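PDB 3BGK: ADP-dependent (S)-NAD(P)H-hydrate dehydratase from Streptococcus mutans, which probably catalyses the ADP-dependent dehydration of the S-form of NAD(P)HX, a hydrated, damaged form of NAD(P)H, returning it to NAD(P)H. Local coordinates for residues G255-F260 with A274-H279; I74-L79 with L294-S299; T157-G162 with Q180-P185. All coordinates share one frame; numbering follows the deposited sequence.

Contact 3 comes first within the long span that contact 2 closes; contact 1 follows it, also within that span. Contact 3 joins two neighbouring parallel strands, 157-161 and 181-184, in the middle of the large mixed sheet. Helix 249-263 lies on that sheet, Ile-257 and Ala-258 touching both strands, and in contact 1, centred about 13 Å from contact 3, it meets helix 268-287. Contact 2, centred about 12 Å from contact 1 and 18 Å from contact 3, pairs helices 71-83 and 295-310; helix 249-263 reaches the first through Gly-255 on Ala-77 and the second through Met-256. Its start and the strand end at Asp-161 converge on the predicted AMP and (6S)-NADPHX sites.

Contact 1 of 3, residues G255-F260 with A274-H279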
ATOM      1  N   GLY A 255     -11.903  -9.307 -14.414  1.00  8.61           N
ATOM      2  CA  GLY A 255     -10.630  -9.907 -14.030  1.00  8.52           C
ATOM      3  C   GLY A 255     -10.760 -11.385 -13.714  1.00  8.52           C
ATOM      4  O   GLY A 255      -9.934 -12.189 -14.139  1.00  8.60           O
HETATM    5  N   MSE A 256     -11.804 -11.750 -12.982  1.00  8.49           N
HETATM    6  CA  MSE A 256     -12.048 -13.151 -12.650  1.00  8.90           C
HETATM    7  C   MSE A 256     -12.320 -14.023 -13.870  1.00  8.90           C
HETATM    8  O   MSE A 256     -11.699 -15.079 -14.015  1.00  9.02           O
HETATM    9  CB  MSE A 256     -13.175 -13.285 -11.637  1.00  9.01           C
HETATM   10  CG  MSE A 256     -12.770 -12.833 -10.259  1.00  9.78           C
HETATM   11 SE   MSE A 256     -14.177 -13.104  -8.966  1.00 12.90          SE
HETATM   12  CE  MSE A 256     -14.245 -15.058  -9.000  1.00 10.16           C
ATOM     13  N   ILE A 257     -13.227 -13.580 -14.744  1.00  8.70           N
ATOM     14  CA  ILE A 257     -13.484 -14.282 -16.005  1.00  8.96           C
ATOM     15  C   ILE A 257     -12.197 -14.502 -16.810  1.00  9.17           C
ATOM     16  O   ILE A 257     -11.984 -15.589 -17.358  1.00  9.14           O
ATOM     17  CB  ILE A 257     -14.544 -13.559 -16.885  1.00  9.07           C
ATOM     18  CG1 ILE A 257     -15.895 -13.514 -16.171  1.00  8.67           C
ATOM     19  CG2 ILE A 257     -14.681 -14.256 -18.255  1.00  8.60           C
ATOM     20  CD1 ILE A 257     -16.832 -12.446 -16.704  1.00  9.89           C
ATOM     21  N   ALA A 258     -11.346 -13.476 -16.865  1.00  9.33           N
ATOM     22  CA  ALA A 258     -10.067 -13.569 -17.563  1.00  9.74           C
ATOM     23  C   ALA A 258      -9.152 -14.631 -16.955  1.00 10.11           C
ATOM     24  O   ALA A 258      -8.471 -15.354 -17.685  1.00 10.27           O
ATOM     25  CB  ALA A 258      -9.371 -12.215 -17.601  1.00  9.60           C
ATOM     26  N   GLY A 259      -9.140 -14.719 -15.627  1.00 10.33           N
ATOM     27  CA  GLY A 259      -8.287 -15.666 -14.923  1.00 10.96           C
ATOM     28  C   GLY A 259      -8.774 -17.095 -15.098  1.00 11.65           C
ATOM     29  O   GLY A 259      -7.963 -18.032 -15.225  1.00 11.90           O
ATOM     30  N   PHE A 260     -10.098 -17.266 -15.110  1.00 11.64           N
ATOM     31  CA  PHE A 260     -10.694 -18.581 -15.313  1.00 11.67           C
ATOM     32  C   PHE A 260     -10.382 -19.127 -16.704  1.00 12.29           C
ATOM     33  O   PHE A 260      -9.871 -20.245 -16.827  1.00 12.30           O
ATOM     34  CB  PHE A 260     -12.204 -18.546 -15.054  1.00 11.33           C
ATOM     35  CG  PHE A 260     -12.588 -18.809 -13.616  1.00 10.23           C
ATOM     36  CD1 PHE A 260     -12.084 -18.017 -12.582  1.00  9.65           C
ATOM     37  CD2 PHE A 260     -13.471 -19.835 -13.300  1.00  9.27           C
ATOM     38  CE1 PHE A 260     -12.442 -18.252 -11.256  1.00 10.03           C
ATOM     39  CE2 PHE A 260     -13.844 -20.083 -11.976  1.00  9.58           C
ATOM     40  CZ  PHE A 260     -13.331 -19.287 -10.949  1.00 10.31           C
ATOM     41  N   ALA A 274     -18.869 -20.247 -14.415  1.00 11.49           N
ATOM     42  CA  ALA A 274     -18.270 -20.508 -13.104  1.00 11.37           C
ATOM     43  C   ALA A 274     -17.628 -19.241 -12.505  1.00 11.48           C
ATOM     44  O   ALA A 274     -17.887 -18.894 -11.349  1.00 11.66           O
ATOM     45  CB  ALA A 274     -17.266 -21.646 -13.190  1.00 10.97           C
ATOM     46  N   ALA A 275     -16.819 -18.542 -13.299  1.00 11.35           N
ATOM     47  CA  ALA A 275     -16.222 -17.282 -12.874  1.00 11.53           C
ATOM     48  C   ALA A 275     -17.300 -16.321 -12.366  1.00 11.69           C
ATOM     49  O   ALA A 275     -17.165 -15.741 -11.282  1.00 12.02           O
ATOM     50  CB  ALA A 275     -15.432 -16.656 -14.012  1.00 11.44           C
ATOM     51  N   VAL A 276     -18.379 -16.182 -13.137  1.00 11.58           N
ATOM     52  CA  VAL A 276     -19.501 -15.323 -12.771  1.00 11.34           C
ATOM     53  C   VAL A 276     -20.170 -15.785 -11.477  1.00 11.39           C
ATOM     54  O   VAL A 276     -20.511 -14.952 -10.630  1.00 11.71           O
ATOM     55  CB  VAL A 276     -20.534 -15.205 -13.915  1.00 11.38           C
ATOM     56  CG1 VAL A 276     -21.759 -14.382 -13.482  1.00 11.67           C
ATOM     57  CG2 VAL A 276     -19.889 -14.575 -15.137  1.00 11.38           C
ATOM     58  N   PHE A 277     -20.340 -17.096 -11.311  1.00 11.12           N
ATOM     59  CA  PHE A 277     -20.951 -17.618 -10.086  1.00 10.91           C
ATOM     60  C   PHE A 277     -20.097 -17.309  -8.860  1.00 10.92           C
ATOM     61  O   PHE A 277     -20.610 -16.824  -7.851  1.00 11.29           O
ATOM     62  CB  PHE A 277     -21.219 -19.128 -10.160  1.00 10.89           C
ATOM     63  CG  PHE A 277     -21.609 -19.740  -8.827  1.00 11.18           C
ATOM     64  CD1 PHE A 277     -22.924 -19.675  -8.369  1.00 10.61           C
ATOM     65  CD2 PHE A 277     -20.654 -20.355  -8.017  1.00 10.71           C
ATOM     66  CE1 PHE A 277     -23.281 -20.221  -7.136  1.00  9.50           C
ATOM     67  CE2 PHE A 277     -21.005 -20.901  -6.783  1.00 10.38           C
ATOM     68  CZ  PHE A 277     -22.320 -20.832  -6.344  1.00  9.72           C
ATOM     69  N   LEU A 278     -18.802 -17.600  -8.951  1.00 10.60           N
ATOM     70  CA  LEU A 278     -17.909 -17.477  -7.807  1.00 10.28           C
ATOM     71  C   LEU A 278     -17.774 -16.040  -7.302  1.00 10.17           C
ATOM     72  O   LEU A 278     -17.742 -15.794  -6.102  1.00 10.15           O
ATOM     73  CB  LEU A 278     -16.539 -18.082  -8.133  1.00  9.94           C
ATOM     74  CG  LEU A 278     -15.702 -18.469  -6.916  1.00  8.73           C
ATOM     75  CD1 LEU A 278     -16.416 -19.509  -6.078  1.00  7.65           C
ATOM     76  CD2 LEU A 278     -14.366 -18.978  -7.377  1.00  8.46           C
ATOM     77  N   HIS A 279     -17.691 -15.107  -8.237  1.00 10.43           N
ATOM     78  CA  HIS A 279     -17.706 -13.676  -7.961  1.00 10.43           C
ATOM     79  C   HIS A 279     -18.831 -13.320  -6.972  1.00 10.94           C
ATOM     80  O   HIS A 279     -18.562 -12.789  -5.884  1.00 11.02           O
ATOM     81  CB  HIS A 279     -17.843 -12.948  -9.304  1.00 10.05           C
ATOM     82  CG  HIS A 279     -18.064 -11.472  -9.202  1.00 10.00           C
ATOM     83  ND1 HIS A 279     -19.322 -10.908  -9.175  1.00  9.59           N
ATOM     84  CD2 HIS A 279     -17.189 -10.440  -9.175  1.00  9.50           C
ATOM     85  CE1 HIS A 279     -19.212  -9.593  -9.113  1.00  9.06           C
ATOM     86  NE2 HIS A 279     -17.928  -9.284  -9.122  1.00  8.90           N
TER
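The Phe-260 ring carries Ala-275 on one face, with Ala-275 CA 3.7 Å above the ring plane and over its centre. The methyl Ala-275 CB makes a CH-pi contact on the same face, 3.9 Å from the Phe-260 ring centroid and 21° off the normal. At the ring's edge, in plane, Leu-278 CD2 comes within 3.7 Å of Phe-260 CZ. The other flat group, the His-279 imidazole, is met at its edge by the selenium of selenomethionine Met-256, and Met-256 SE lies 3.7 Å from His-279 CB. A bend at chi3 (65°) then turns Met-256 CE onto the backbone of helix 268-287, 3.5 Å from His-279 N.

Helices 249-263 and 268-287 pack here on one side of the central sheet of the ribokinase-like fold, the N-to-C directions of their segments 255-260 and 274-279 lying 135° apart. The small Ala-275 lets them close in: its CB lies 3.7 Å from Ile-257 CA and also touches Ile-257 CG1. Further along, Ile-257 and Val-276 run alongside each other in the same direction. His-279 NE2 is hydrogen-bonded to Met-249 O, which ties helix 268-287 to the start of helix 249-263 beside Gly-250 and Asp-251 of the GXGD motif. Met-306 of helix 295-310 covers both Phe-260 and Leu-278.

Contact 2 of 3, residues I74-L79 with L294-S299; sequences IIMAAL and LPTRIS
The backbones come level at Met-76 with Thr-296 and at Leu-79 with Ser-299, where the helical segments 74-79 and 295-299 run almost parallel, 18° apart, with their axes 9.7 Å from each other at the closest point. That spacing leaves the side chains to bridge the gap, with no direct hydrogen bond between the segments. Met-76, a selenomethionine, reaches over with its selenium, and Met-76 SE rests 3.9 Å from Pro-295 CB, its chain flanking the proline ring. The methyl of Thr-296 fits between two partners: Thr-296 CG2 is 3.9 Å from Leu-79 CD1 and nearly as close to Met-76 CG. It gets there because chi1 of Thr-296 (58°) sets CG2 anti to the carbonyl carbon while OG1 lies between the backbone N and that carbon. While the methyl meets Met-76 and Leu-79, the hydroxyl is hydrogen-bonded to Glu-107 OE2 of the second subunit, and Pro-106 of that subunit also packs on the threonine.

These are helices 71-83 and 295-310 of the ribokinase-like fold, the second being the last helix of the chain, and Pro-295 stands in its first turn. Met-76 also touches Asp-251, a predicted (6S)-NADPHX-binding residue, which puts this end of the contact beside the probable active site. A water sits in the groove between the backbones, giving a hydrogen bond of 2.8 Å to Met-76 O and a weak one to Pro-295 O. The same water is hydrogen-bonded to Ser-299 OG at 2.7 Å, linking the helices where their own polar atoms stay apart. The Ser-299 and Pro-295 side chains both pack on Thr-252 of helix 249-263.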
ATOM      1  N   ILE A  74      -8.428  -0.952 -13.817  1.00  6.80           N
ATOM      2  CA  ILE A  74      -7.491  -1.952 -14.322  1.00  6.63           C
ATOM      3  C   ILE A  74      -6.730  -2.612 -13.170  1.00  6.68           C
ATOM      4  O   ILE A  74      -6.329  -3.769 -13.283  1.00  7.07           O
ATOM      5  CB  ILE A  74      -6.536  -1.389 -15.397  1.00  6.42           C
ATOM      6  CG1 ILE A  74      -6.102  -2.489 -16.378  1.00  6.82           C
ATOM      7  CG2 ILE A  74      -5.311  -0.713 -14.765  1.00  6.32           C
ATOM      8  CD1 ILE A  74      -7.216  -3.086 -17.238  1.00  7.21           C
ATOM      9  N   ILE A  75      -6.552  -1.878 -12.070  1.00  6.34           N
ATOM     10  CA  ILE A  75      -5.947  -2.413 -10.857  1.00  5.99           C
ATOM     11  C   ILE A  75      -6.862  -3.463 -10.231  1.00  6.21           C
ATOM     12  O   ILE A  75      -6.385  -4.461  -9.685  1.00  6.61           O
ATOM     13  CB  ILE A  75      -5.635  -1.308  -9.810  1.00  5.71           C
ATOM     14  CG1 ILE A  75      -4.593  -0.323 -10.352  1.00  4.99           C
ATOM     15  CG2 ILE A  75      -5.152  -1.924  -8.503  1.00  5.26           C
ATOM     16  CD1 ILE A  75      -4.373   0.923  -9.478  1.00  2.45           C
HETATM   17  N   MSE A  76      -8.170  -3.245 -10.316  1.00  6.28           N
HETATM   18  CA  MSE A  76      -9.130  -4.166  -9.704  1.00  6.30           C
HETATM   19  C   MSE A  76      -9.359  -5.403 -10.552  1.00  6.19           C
HETATM   20  O   MSE A  76      -9.552  -6.497 -10.022  1.00  5.97           O
HETATM   21  CB  MSE A  76     -10.440  -3.459  -9.382  1.00  6.22           C
HETATM   22  CG  MSE A  76     -10.334  -2.588  -8.149  1.00  7.23           C
HETATM   23 SE   MSE A  76     -11.966  -1.625  -7.739  1.00 11.00          SE
HETATM   24  CE  MSE A  76     -12.125  -0.470  -9.311  1.00  7.50           C
ATOM     25  N   ALA A  77      -9.316  -5.235 -11.870  1.00  6.35           N
ATOM     26  CA  ALA A  77      -9.345  -6.377 -12.774  1.00  6.44           C
ATOM     27  C   ALA A  77      -8.046  -7.183 -12.649  1.00  6.55           C
ATOM     28  O   ALA A  77      -8.078  -8.413 -12.598  1.00  6.69           O
ATOM     29  CB  ALA A  77      -9.573  -5.921 -14.198  1.00  6.25           C
ATOM     30  N   ALA A  78      -6.912  -6.488 -12.577  1.00  6.45           N
ATOM     31  CA  ALA A  78      -5.621  -7.147 -12.385  1.00  6.58           C
ATOM     32  C   ALA A  78      -5.598  -7.978 -11.102  1.00  6.68           C
ATOM     33  O   ALA A  78      -5.248  -9.157 -11.133  1.00  6.47           O
ATOM     34  CB  ALA A  78      -4.495  -6.135 -12.388  1.00  6.59           C
ATOM     35  N   LEU A  79      -5.979  -7.354  -9.986  1.00  6.87           N
ATOM     36  CA  LEU A  79      -6.074  -8.032  -8.694  1.00  7.00           C
ATOM     37  C   LEU A  79      -6.917  -9.298  -8.773  1.00  7.14           C
ATOM     38  O   LEU A  79      -6.516 -10.340  -8.259  1.00  7.28           O
ATOM     39  CB  LEU A  79      -6.635  -7.094  -7.619  1.00  7.06           C
ATOM     40  CG  LEU A  79      -5.667  -6.138  -6.911  1.00  7.60           C
ATOM     41  CD1 LEU A  79      -6.434  -5.166  -6.019  1.00  7.98           C
ATOM     42  CD2 LEU A  79      -4.619  -6.895  -6.095  1.00  6.76           C
ATOM     43  N   LEU A 294     -16.805  -4.821  -0.822  1.00 11.14           N
ATOM     44  CA  LEU A 294     -15.937  -4.083  -1.735  1.00 11.31           C
ATOM     45  C   LEU A 294     -15.210  -5.010  -2.704  1.00 11.32           C
ATOM     46  O   LEU A 294     -14.786  -6.103  -2.322  1.00 11.15           O
ATOM     47  CB  LEU A 294     -14.951  -3.183  -0.969  1.00 11.16           C
ATOM     48  CG  LEU A 294     -15.511  -2.068  -0.076  1.00 11.17           C
ATOM     49  CD1 LEU A 294     -14.378  -1.248   0.525  1.00 10.29           C
ATOM     50  CD2 LEU A 294     -16.507  -1.164  -0.817  1.00 10.73           C
ATOM     51  N   PRO A 295     -15.061  -4.567  -3.964  1.00 11.59           N
ATOM     52  CA  PRO A 295     -14.422  -5.347  -5.029  1.00 11.92           C
ATOM     53  C   PRO A 295     -13.053  -5.932  -4.634  1.00 12.40           C
ATOM     54  O   PRO A 295     -12.789  -7.105  -4.907  1.00 12.50           O
ATOM     55  CB  PRO A 295     -14.276  -4.328  -6.159  1.00 11.77           C
ATOM     56  CG  PRO A 295     -15.374  -3.344  -5.922  1.00 11.41           C
ATOM     57  CD  PRO A 295     -15.503  -3.239  -4.441  1.00 11.42           C
ATOM     58  N   THR A 296     -12.203  -5.139  -3.982  1.00 12.77           N
ATOM     59  CA  THR A 296     -10.888  -5.634  -3.540  1.00 13.20           C
ATOM     60  C   THR A 296     -10.967  -6.631  -2.382  1.00 13.62           C
ATOM     61  O   THR A 296     -10.032  -7.415  -2.186  1.00 13.76           O
ATOM     62  CB  THR A 296      -9.922  -4.498  -3.126  1.00 13.02           C
ATOM     63  OG1 THR A 296     -10.511  -3.730  -2.067  1.00 13.26           O
ATOM     64  CG2 THR A 296      -9.599  -3.596  -4.309  1.00 12.72           C
ATOM     65  N   ARG A 297     -12.054  -6.590  -1.610  1.00 14.02           N
ATOM     66  CA  ARG A 297     -12.242  -7.547  -0.519  1.00 14.66           C
ATOM     67  C   ARG A 297     -12.596  -8.923  -1.079  1.00 14.59           C
ATOM     68  O   ARG A 297     -12.235  -9.942  -0.491  1.00 15.12           O
ATOM     69  CB  ARG A 297     -13.336  -7.109   0.466  1.00 15.11           C
ATOM     70  CG  ARG A 297     -13.242  -5.687   1.008  1.00 17.00           C
ATOM     71  CD  ARG A 297     -12.262  -5.540   2.158  1.00 19.64           C
ATOM     72  NE  ARG A 297     -12.256  -4.163   2.665  1.00 21.61           N
ATOM     73  CZ  ARG A 297     -11.514  -3.171   2.170  1.00 22.49           C
ATOM     74  NH1 ARG A 297     -11.589  -1.957   2.706  1.00 22.91           N
ATOM     75  NH2 ARG A 297     -10.697  -3.386   1.145  1.00 22.65           N
ATOM     76  N   ILE A 298     -13.316  -8.939  -2.202  1.00 14.23           N
ATOM     77  CA  ILE A 298     -13.672 -10.179  -2.903  1.00 13.77           C
ATOM     78  C   ILE A 298     -12.435 -10.851  -3.507  1.00 13.78           C
ATOM     79  O   ILE A 298     -12.277 -12.068  -3.419  1.00 13.54           O
ATOM     80  CB  ILE A 298     -14.701  -9.908  -4.020  1.00 13.59           C
ATOM     81  CG1 ILE A 298     -16.067  -9.592  -3.415  1.00 13.52           C
ATOM     82  CG2 ILE A 298     -14.810 -11.090  -4.976  1.00 13.58           C
ATOM     83  CD1 ILE A 298     -17.093  -9.103  -4.425  1.00 13.48           C
ATOM     84  N   SER A 299     -11.574 -10.038  -4.122  1.00 13.86           N
ATOM     85  CA  SER A 299     -10.327 -10.503  -4.733  1.00 13.92           C
ATOM     86  C   SER A 299      -9.407 -11.201  -3.744  1.00 13.89           C
ATOM     87  O   SER A 299      -8.796 -12.227  -4.072  1.00 14.07           O
ATOM     88  CB  SER A 299      -9.585  -9.340  -5.396  1.00 13.88           C
ATOM     89  OG  SER A 299     -10.222  -8.973  -6.603  1.00 14.15           O
TER
HETATM   90  O   HOH W   1     -10.777  -6.517  -7.490  1.00  2.00           O

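Contact 3 of 3, residues T157-G162 with Q180-P185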
ATOM      1  N   THR A 157      -8.260 -15.811 -26.763  1.00 14.88           N
ATOM      2  CA  THR A 157      -9.557 -15.405 -26.222  1.00 14.18           C
ATOM      3  C   THR A 157      -9.571 -13.895 -25.986  1.00 13.78           C
ATOM      4  O   THR A 157      -8.654 -13.336 -25.372  1.00 13.70           O
ATOM      5  CB  THR A 157      -9.885 -16.157 -24.916  1.00 14.26           C
ATOM      6  OG1 THR A 157      -9.722 -17.564 -25.129  1.00 14.58           O
ATOM      7  CG2 THR A 157     -11.318 -15.884 -24.466  1.00 13.61           C
ATOM      8  N   LEU A 158     -10.605 -13.237 -26.490  1.00 13.19           N
ATOM      9  CA  LEU A 158     -10.711 -11.789 -26.383  1.00 12.73           C
ATOM     10  C   LEU A 158     -11.936 -11.404 -25.570  1.00 12.61           C
ATOM     11  O   LEU A 158     -13.070 -11.746 -25.932  1.00 12.67           O
ATOM     12  CB  LEU A 158     -10.755 -11.139 -27.773  1.00 12.59           C
ATOM     13  CG  LEU A 158     -10.940  -9.618 -27.860  1.00 12.72           C
ATOM     14  CD1 LEU A 158      -9.720  -8.861 -27.325  1.00 12.05           C
ATOM     15  CD2 LEU A 158     -11.254  -9.198 -29.298  1.00 12.56           C
ATOM     16  N   ILE A 159     -11.689 -10.703 -24.466  1.00 12.26           N
ATOM     17  CA  ILE A 159     -12.752 -10.181 -23.619  1.00 11.86           C
ATOM     18  C   ILE A 159     -12.850  -8.676 -23.827  1.00 12.22           C
ATOM     19  O   ILE A 159     -11.871  -7.938 -23.660  1.00 12.13           O
ATOM     20  CB  ILE A 159     -12.548 -10.517 -22.121  1.00 11.55           C
ATOM     21  CG1 ILE A 159     -12.182 -11.995 -21.946  1.00 10.95           C
ATOM     22  CG2 ILE A 159     -13.805 -10.187 -21.327  1.00 10.71           C
ATOM     23  CD1 ILE A 159     -11.486 -12.302 -20.639  1.00  8.50           C
ATOM     24  N   ILE A 160     -14.044  -8.239 -24.208  1.00 12.64           N
ATOM     25  CA  ILE A 160     -14.314  -6.840 -24.476  1.00 13.22           C
ATOM     26  C   ILE A 160     -15.235  -6.325 -23.375  1.00 13.50           C
ATOM     27  O   ILE A 160     -16.371  -6.783 -23.231  1.00 13.34           O
ATOM     28  CB  ILE A 160     -14.942  -6.652 -25.878  1.00 13.36           C
ATOM     29  CG1 ILE A 160     -14.025  -7.253 -26.956  1.00 13.47           C
ATOM     30  CG2 ILE A 160     -15.212  -5.173 -26.152  1.00 13.17           C
ATOM     31  CD1 ILE A 160     -14.703  -7.499 -28.293  1.00 14.41           C
ATOM     32  N   ASP A 161     -14.723  -5.382 -22.595  1.00 14.02           N
ATOM     33  CA  ASP A 161     -15.381  -4.961 -21.368  1.00 14.75           C
ATOM     34  C   ASP A 161     -15.660  -3.475 -21.386  1.00 15.07           C
ATOM     35  O   ASP A 161     -15.002  -2.727 -22.105  1.00 15.40           O
ATOM     36  CB  ASP A 161     -14.504  -5.311 -20.165  1.00 14.85           C
ATOM     37  CG  ASP A 161     -15.174  -5.013 -18.843  1.00 15.58           C
ATOM     38  OD1 ASP A 161     -16.053  -5.792 -18.429  1.00 16.44           O
ATOM     39  OD2 ASP A 161     -14.821  -3.994 -18.212  1.00 17.37           O
ATOM     40  N   GLY A 162     -16.649  -3.054 -20.603  1.00 15.49           N
ATOM     41  CA  GLY A 162     -16.920  -1.643 -20.376  1.00 16.00           C
ATOM     42  C   GLY A 162     -16.917  -0.816 -21.639  1.00 16.45           C
ATOM     43  O   GLY A 162     -17.563  -1.183 -22.614  1.00 16.85           O
ATOM     44  N   GLN A 180     -13.338 -16.784 -30.325  1.00 25.23           N
ATOM     45  CA  GLN A 180     -13.408 -16.950 -28.875  1.00 24.95           C
ATOM     46  C   GLN A 180     -13.561 -15.582 -28.199  1.00 24.37           C
ATOM     47  O   GLN A 180     -12.657 -15.093 -27.523  1.00 24.43           O
ATOM     48  CB  GLN A 180     -12.179 -17.719 -28.374  1.00 25.12           C
ATOM     49  CG  GLN A 180     -11.893 -18.998 -29.180  1.00 25.68           C
ATOM     50  CD  GLN A 180     -10.667 -19.778 -28.701  1.00 26.99           C
ATOM     51  OE1 GLN A 180     -10.035 -20.492 -29.484  1.00 27.79           O
ATOM     52  NE2 GLN A 180     -10.334 -19.648 -27.418  1.00 26.79           N
ATOM     53  N   ILE A 181     -14.727 -14.978 -28.416  1.00 23.81           N
ATOM     54  CA  ILE A 181     -15.059 -13.632 -27.948  1.00 22.92           C
ATOM     55  C   ILE A 181     -15.954 -13.716 -26.720  1.00 22.53           C
ATOM     56  O   ILE A 181     -16.931 -14.472 -26.717  1.00 22.38           O
ATOM     57  CB  ILE A 181     -15.829 -12.851 -29.043  1.00 22.85           C
ATOM     58  CG1 ILE A 181     -15.027 -12.792 -30.349  1.00 23.11           C
ATOM     59  CG2 ILE A 181     -16.252 -11.453 -28.546  1.00 22.68           C
ATOM     60  CD1 ILE A 181     -14.011 -11.642 -30.442  1.00 24.63           C
ATOM     61  N   ILE A 182     -15.611 -12.953 -25.681  1.00 21.97           N
ATOM     62  CA  ILE A 182     -16.486 -12.776 -24.521  1.00 21.46           C
ATOM     63  C   ILE A 182     -16.827 -11.292 -24.373  1.00 21.71           C
ATOM     64  O   ILE A 182     -15.936 -10.444 -24.349  1.00 21.40           O
ATOM     65  CB  ILE A 182     -15.864 -13.315 -23.201  1.00 21.20           C
ATOM     66  CG1 ILE A 182     -15.428 -14.780 -23.352  1.00 20.40           C
ATOM     67  CG2 ILE A 182     -16.846 -13.156 -22.040  1.00 20.50           C
ATOM     68  CD1 ILE A 182     -14.742 -15.373 -22.126  1.00 17.33           C
ATOM     69  N   LEU A 183     -18.119 -10.986 -24.296  1.00 22.03           N
ATOM     70  CA  LEU A 183     -18.570  -9.616 -24.093  1.00 22.44           C
ATOM     71  C   LEU A 183     -19.110  -9.456 -22.676  1.00 23.06           C
ATOM     72  O   LEU A 183     -19.930 -10.250 -22.224  1.00 23.03           O
ATOM     73  CB  LEU A 183     -19.647  -9.231 -25.118  1.00 22.22           C
ATOM     74  CG  LEU A 183     -19.415  -9.457 -26.619  1.00 21.58           C
ATOM     75  CD1 LEU A 183     -20.737  -9.410 -27.358  1.00 20.10           C
ATOM     76  CD2 LEU A 183     -18.418  -8.465 -27.222  1.00 20.19           C
ATOM     77  N   THR A 184     -18.640  -8.428 -21.976  1.00 23.93           N
ATOM     78  CA  THR A 184     -19.087  -8.152 -20.613  1.00 24.83           C
ATOM     79  C   THR A 184     -19.592  -6.705 -20.469  1.00 25.75           C
ATOM     80  O   THR A 184     -18.979  -5.894 -19.771  1.00 25.90           O
ATOM     81  CB  THR A 184     -17.974  -8.458 -19.583  1.00 24.67           C
ATOM     82  OG1 THR A 184     -16.754  -7.820 -19.981  1.00 24.49           O
ATOM     83  CG2 THR A 184     -17.728  -9.948 -19.489  1.00 24.76           C
ATOM     84  N   PRO A 185     -20.718  -6.374 -21.130  1.00 26.64           N
ATOM     85  CA  PRO A 185     -21.209  -5.008 -21.098  1.00 27.58           C
ATOM     86  C   PRO A 185     -22.225  -4.746 -19.988  1.00 28.68           C
ATOM     87  O   PRO A 185     -22.904  -5.668 -19.538  1.00 28.91           O
ATOM     88  CB  PRO A 185     -21.897  -4.871 -22.456  1.00 27.55           C
ATOM     89  CG  PRO A 185     -22.389  -6.253 -22.769  1.00 26.84           C
ATOM     90  CD  PRO A 185     -21.587  -7.236 -21.955  1.00 26.63           C
TER
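Ile-159 and Ile-182 are neighbours at the middle of the strand pair, on the same face of the sheet, with Ile-159 CG1 4.1 Å from Ile-182 CB. The opposite face of the sheet has two more such pairs, Leu-158 CD2 meeting Ile-181 CD1 at 3.9 Å and Ile-160 CD1 meeting Leu-183 CD2 at 4.0 Å. Between the two faces the backbones are joined by the hydrogen bonds of a parallel strand pair: Leu-158 N to Gln-180 O, Ile-182 N to Leu-158 O, Ile-160 N to Ile-182 O and Thr-184 N to Ile-160 O. At the C-terminal end, Thr-184 OG1 gives a 2.6 Å hydrogen bond to the anti lone pair of Asp-161 OD1. Chi1 of Asp-161 (-175°) swings CG away from its own N and beside the carbonyl carbon, bringing OD1 to the Thr-184 hydroxyl. The same OD1 forms a salt bridge with Lys-222, a predicted AMP-binding residue.

The strands are joined through helix 163-170 in a beta-alpha-beta crossover, and Leu-168 of that helix covers Ile-160 and Leu-183. Helix 249-263 covers the Ile-159 and Ile-182 face, while strands 128-131 and 218-221 flank the pair.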